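Long-range contact in protein SOSEKI 4 (Arabidopsis thaliana, PDB 6RSN), which polymerises through its DIX-like domain, helps interpret polarity cues and can influence the orientation of cell division, while promoting auxin biosynthesis and signalling: residues A[31-39]-A[71-79]. The protein carries 1 engineered substitution. Sequence-based numbering, arbitrary orientation.
Engineered in segment 71-79: Ala71 (natural residue Asp).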
loop_
_atom_site.group_PDB
_atom_site.type_symbol
_atom_site.label_atom_id
_atom_site.label_comp_id
_atom_site.label_asym_id
_atom_site.label_seq_id
_atom_site.Cartn_x
_atom_site.Cartn_y
_atom_site.Cartn_z
ATOM N N HIS A 31 -16.379 -2.136 -6.284
ATOM C CA HIS A 31 -15.869 -2.677 -7.530
ATOM C C HIS A 31 -15.300 -1.592 -8.452
ATOM O O HIS A 31 -14.964 -1.876 -9.597
ATOM C CB HIS A 31 -16.822 -3.755 -8.092
ATOM C CG HIS A 31 -16.882 -4.966 -7.211
ATOM N ND1 HIS A 31 -16.056 -5.121 -6.089
ATOM C CD2 HIS A 31 -17.624 -6.097 -7.290
ATOM C CE1 HIS A 31 -16.315 -6.279 -5.509
ATOM N NE2 HIS A 31 -17.275 -6.896 -6.228
ATOM N N ASN A 32 -15.097 -0.364 -7.956
ATOM C CA ASN A 32 -14.482 0.610 -8.840
ATOM C C ASN A 32 -13.224 1.214 -8.247
ATOM O O ASN A 32 -12.766 2.257 -8.761
ATOM C CB ASN A 32 -15.334 1.860 -8.994
ATOM C CG ASN A 32 -16.749 1.478 -9.305
ATOM O OD1 ASN A 32 -17.650 1.870 -8.577
ATOM N ND2 ASN A 32 -16.925 0.658 -10.341
ATOM N N GLY A 33 -12.717 0.566 -7.180
ATOM C CA GLY A 33 -11.697 1.219 -6.383
ATOM C C GLY A 33 -11.247 0.451 -5.139
ATOM O O GLY A 33 -12.007 -0.079 -4.322
ATOM N N LEU A 34 -9.954 0.604 -4.908
ATOM C CA LEU A 34 -9.297 0.054 -3.735
ATOM C C LEU A 34 -9.116 1.155 -2.693
ATOM O O LEU A 34 -8.774 2.285 -3.068
ATOM C CB LEU A 34 -7.932 -0.377 -4.246
ATOM C CG LEU A 34 -6.970 -0.881 -3.158
ATOM C CD1 LEU A 34 -7.412 -2.195 -2.556
ATOM C CD2 LEU A 34 -5.587 -0.936 -3.735
ATOM N N TYR A 35 -9.386 0.828 -1.418
ATOM C CA TYR A 35 -9.155 1.754 -0.310
ATOM C C TYR A 35 -8.036 1.205 0.570
ATOM O O TYR A 35 -7.834 -0.018 0.633
ATOM C CB TYR A 35 -10.420 1.922 0.533
ATOM C CG TYR A 35 -11.510 2.637 -0.244
ATOM C CD1 TYR A 35 -12.210 2.005 -1.251
ATOM C CD2 TYR A 35 -11.770 3.974 -0.012
ATOM C CE1 TYR A 35 -13.189 2.668 -1.989
ATOM C CE2 TYR A 35 -12.771 4.640 -0.711
ATOM C CZ TYR A 35 -13.463 3.996 -1.708
ATOM O OH TYR A 35 -14.416 4.757 -2.340
ATOM N N LEU A 36 -7.392 2.131 1.284
ATOM C CA LEU A 36 -6.277 1.647 2.094
ATOM C C LEU A 36 -6.764 0.585 3.091
ATOM O O LEU A 36 -6.074 -0.412 3.356
ATOM C CB LEU A 36 -5.524 2.807 2.780
ATOM C CG LEU A 36 -4.446 2.309 3.763
ATOM C CD1 LEU A 36 -3.269 1.614 3.021
ATOM C CD2 LEU A 36 -3.789 3.472 4.554
ATOM N N LYS A 37 -7.983 0.793 3.618
ATOM C CA LYS A 37 -8.533 -0.157 4.565
ATOM C C LYS A 37 -8.618 -1.560 3.935
ATOM O O LYS A 37 -8.464 -2.530 4.653
ATOM C CB LYS A 37 -9.901 0.307 5.093
ATOM C CG LYS A 37 -10.967 0.423 4.035
ATOM C CD LYS A 37 -12.334 0.930 4.548
ATOM C CE LYS A 37 -13.448 0.397 3.673
ATOM N NZ LYS A 37 -13.700 1.225 2.462
ATOM N N ASP A 38 -8.860 -1.698 2.615
ATOM C CA ASP A 38 -8.922 -3.020 1.973
ATOM C C ASP A 38 -7.556 -3.734 2.068
ATOM O O ASP A 38 -7.486 -4.940 2.376
ATOM C CB ASP A 38 -9.345 -2.931 0.515
ATOM C CG ASP A 38 -10.740 -2.336 0.363
ATOM O OD1 ASP A 38 -11.595 -2.705 1.152
ATOM O OD2 ASP A 38 -10.952 -1.508 -0.531
ATOM N N VAL A 39 -6.470 -2.978 1.778
ATOM C CA VAL A 39 -5.078 -3.431 1.858
ATOM C C VAL A 39 -4.731 -3.805 3.287
ATOM O O VAL A 39 -4.211 -4.904 3.544
ATOM C CB VAL A 39 -4.100 -2.377 1.335
ATOM C CG1 VAL A 39 -2.646 -2.881 1.518
ATOM C CG2 VAL A 39 -4.453 -2.005 -0.117
ATOM N N ALA A 71 0.821 10.213 0.746
ATOM C CA ALA A 71 0.439 9.712 2.052
ATOM C C ALA A 71 -1.048 9.367 2.066
ATOM O O ALA A 71 -1.906 10.124 1.525
ATOM C CB ALA A 71 0.727 10.841 3.046
ATOM N N LEU A 72 -1.349 8.191 2.603
ATOM C CA LEU A 72 -2.716 7.689 2.748
ATOM C C LEU A 72 -3.207 7.540 4.203
ATOM O O LEU A 72 -2.444 7.133 5.059
ATOM C CB LEU A 72 -2.732 6.275 2.154
ATOM C CG LEU A 72 -2.288 6.105 0.694
ATOM C CD1 LEU A 72 -2.032 4.633 0.377
ATOM C CD2 LEU A 72 -3.383 6.619 -0.262
ATOM N N SER A 73 -4.492 7.836 4.465
ATOM C CA SER A 73 -5.252 7.432 5.658
ATOM C C SER A 73 -6.049 6.189 5.350
ATOM O O SER A 73 -6.275 5.936 4.176
ATOM C CB SER A 73 -6.240 8.481 6.057
ATOM O OG SER A 73 -5.545 9.698 6.250
ATOM N N ASP A 74 -6.475 5.461 6.419
ATOM C CA ASP A 74 -7.229 4.212 6.311
ATOM C C ASP A 74 -8.456 4.397 5.423
ATOM O O ASP A 74 -8.816 3.559 4.590
ATOM C CB ASP A 74 -7.537 3.611 7.693
ATOM C CG ASP A 74 -6.337 2.911 8.354
ATOM O OD1 ASP A 74 -5.188 3.357 8.130
ATOM O OD2 ASP A 74 -6.551 1.936 9.133
ATOM N N GLU A 75 -9.086 5.559 5.552
ATOM C CA GLU A 75 -10.320 5.781 4.820
ATOM C C GLU A 75 -10.091 6.269 3.377
ATOM O O GLU A 75 -11.082 6.519 2.669
ATOM C CB GLU A 75 -11.310 6.624 5.662
ATOM C CG GLU A 75 -10.824 8.015 6.046
ATOM C CD GLU A 75 -9.826 8.233 7.199
ATOM O OE1 GLU A 75 -9.419 7.230 7.865
ATOM O OE2 GLU A 75 -9.452 9.421 7.440
ATOM N N ASP A 76 -8.829 6.439 2.943
ATOM C CA ASP A 76 -8.517 7.005 1.642
ATOM C C ASP A 76 -8.594 5.980 0.505
ATOM O O ASP A 76 -8.252 4.796 0.641
ATOM C CB ASP A 76 -7.149 7.687 1.575
ATOM C CG ASP A 76 -7.029 8.963 2.387
ATOM O OD1 ASP A 76 -8.102 9.515 2.799
ATOM O OD2 ASP A 76 -5.880 9.443 2.554
ATOM N N PHE A 77 -9.018 6.487 -0.656
ATOM C CA PHE A 77 -9.045 5.763 -1.917
ATOM C C PHE A 77 -7.630 5.768 -2.464
ATOM O O PHE A 77 -6.867 6.739 -2.292
ATOM C CB PHE A 77 -9.936 6.567 -2.882
ATOM C CG PHE A 77 -10.212 5.986 -4.250
ATOM C CD1 PHE A 77 -11.295 5.148 -4.459
ATOM C CD2 PHE A 77 -9.381 6.261 -5.329
ATOM C CE1 PHE A 77 -11.597 4.626 -5.716
ATOM C CE2 PHE A 77 -9.702 5.754 -6.589
ATOM C CZ PHE A 77 -10.782 4.927 -6.781
ATOM N N ILE A 78 -7.267 4.646 -3.096
ATOM C CA ILE A 78 -5.938 4.514 -3.648
ATOM C C ILE A 78 -6.013 4.548 -5.168
ATOM O O ILE A 78 -6.724 3.760 -5.772
ATOM C CB ILE A 78 -5.277 3.195 -3.200
ATOM C CG1 ILE A 78 -5.123 3.146 -1.670
ATOM C CG2 ILE A 78 -3.921 3.093 -3.876
ATOM C CD1 ILE A 78 -4.527 1.821 -1.141
ATOM N N PHE A 79 -5.292 5.489 -5.790
ATOM C CA PHE A 79 -5.222 5.496 -7.240
ATOM C C PHE A 79 -4.094 4.592 -7.754
ATOM O O PHE A 79 -2.990 4.577 -7.197
ATOM C CB PHE A 79 -5.016 6.935 -7.698
ATOM C CG PHE A 79 -6.131 7.860 -7.296
ATOM C CD1 PHE A 79 -7.310 7.896 -8.027
ATOM C CD2 PHE A 79 -6.046 8.630 -6.163
ATOM C CE1 PHE A 79 -8.313 8.773 -7.655
ATOM C CE2 PHE A 79 -7.049 9.501 -5.776
ATOM C CZ PHE A 79 -8.192 9.603 -6.559
HETATM O O HOH W 1 -8.468 2.256 -7.029
#
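Ile78 CD1 packs against Leu34, Leu36 and the helix residue Val39 beneath a short two-stranded antiparallel ribbon, a worked example of how such a ribbon joins the core of a ubiquitin-like, DIX-like domain. Chi1 (-62°) sets Ile78 CG1 anti to the carbonyl carbon, and the extended chi2 carries CD1 onward; Leu34 CD2 lies 3.9 Å from Ile78 CD1, and Val39 CG2 lies 4.0 Å from that same Ile78 CD1. Leu88 and Tyr86 of the main sheet touch the same isoleucine. Farther along, Leu36 CD2 rests 3.8 Å from Leu72 CB and also packs on the turn backbone at Ser73. On the other face of the ribbon, Phe77 directs its CD1 edge at the face of Tyr35 in a T-shaped stack, planes at 88°, while Phe77 CE1 lies 3.5 Å from Gly33 CA. Replacing Tyr35 by an alanine would probably leave that edge without its aromatic partner and open a gap beside it. One direct backbone bond joins the strands, Ile78 N to Leu34 O at 2.8 Å; the reverse link, Leu34 N to Ile78 O, passes through a water. At the polar edge, where the helix begins with Tyr35 as N-cap, Asp38 OD2 accepts from Tyr35 N, and Asp76 O receives Leu36 N at 2.9 Å, almost in line with its C=O bond.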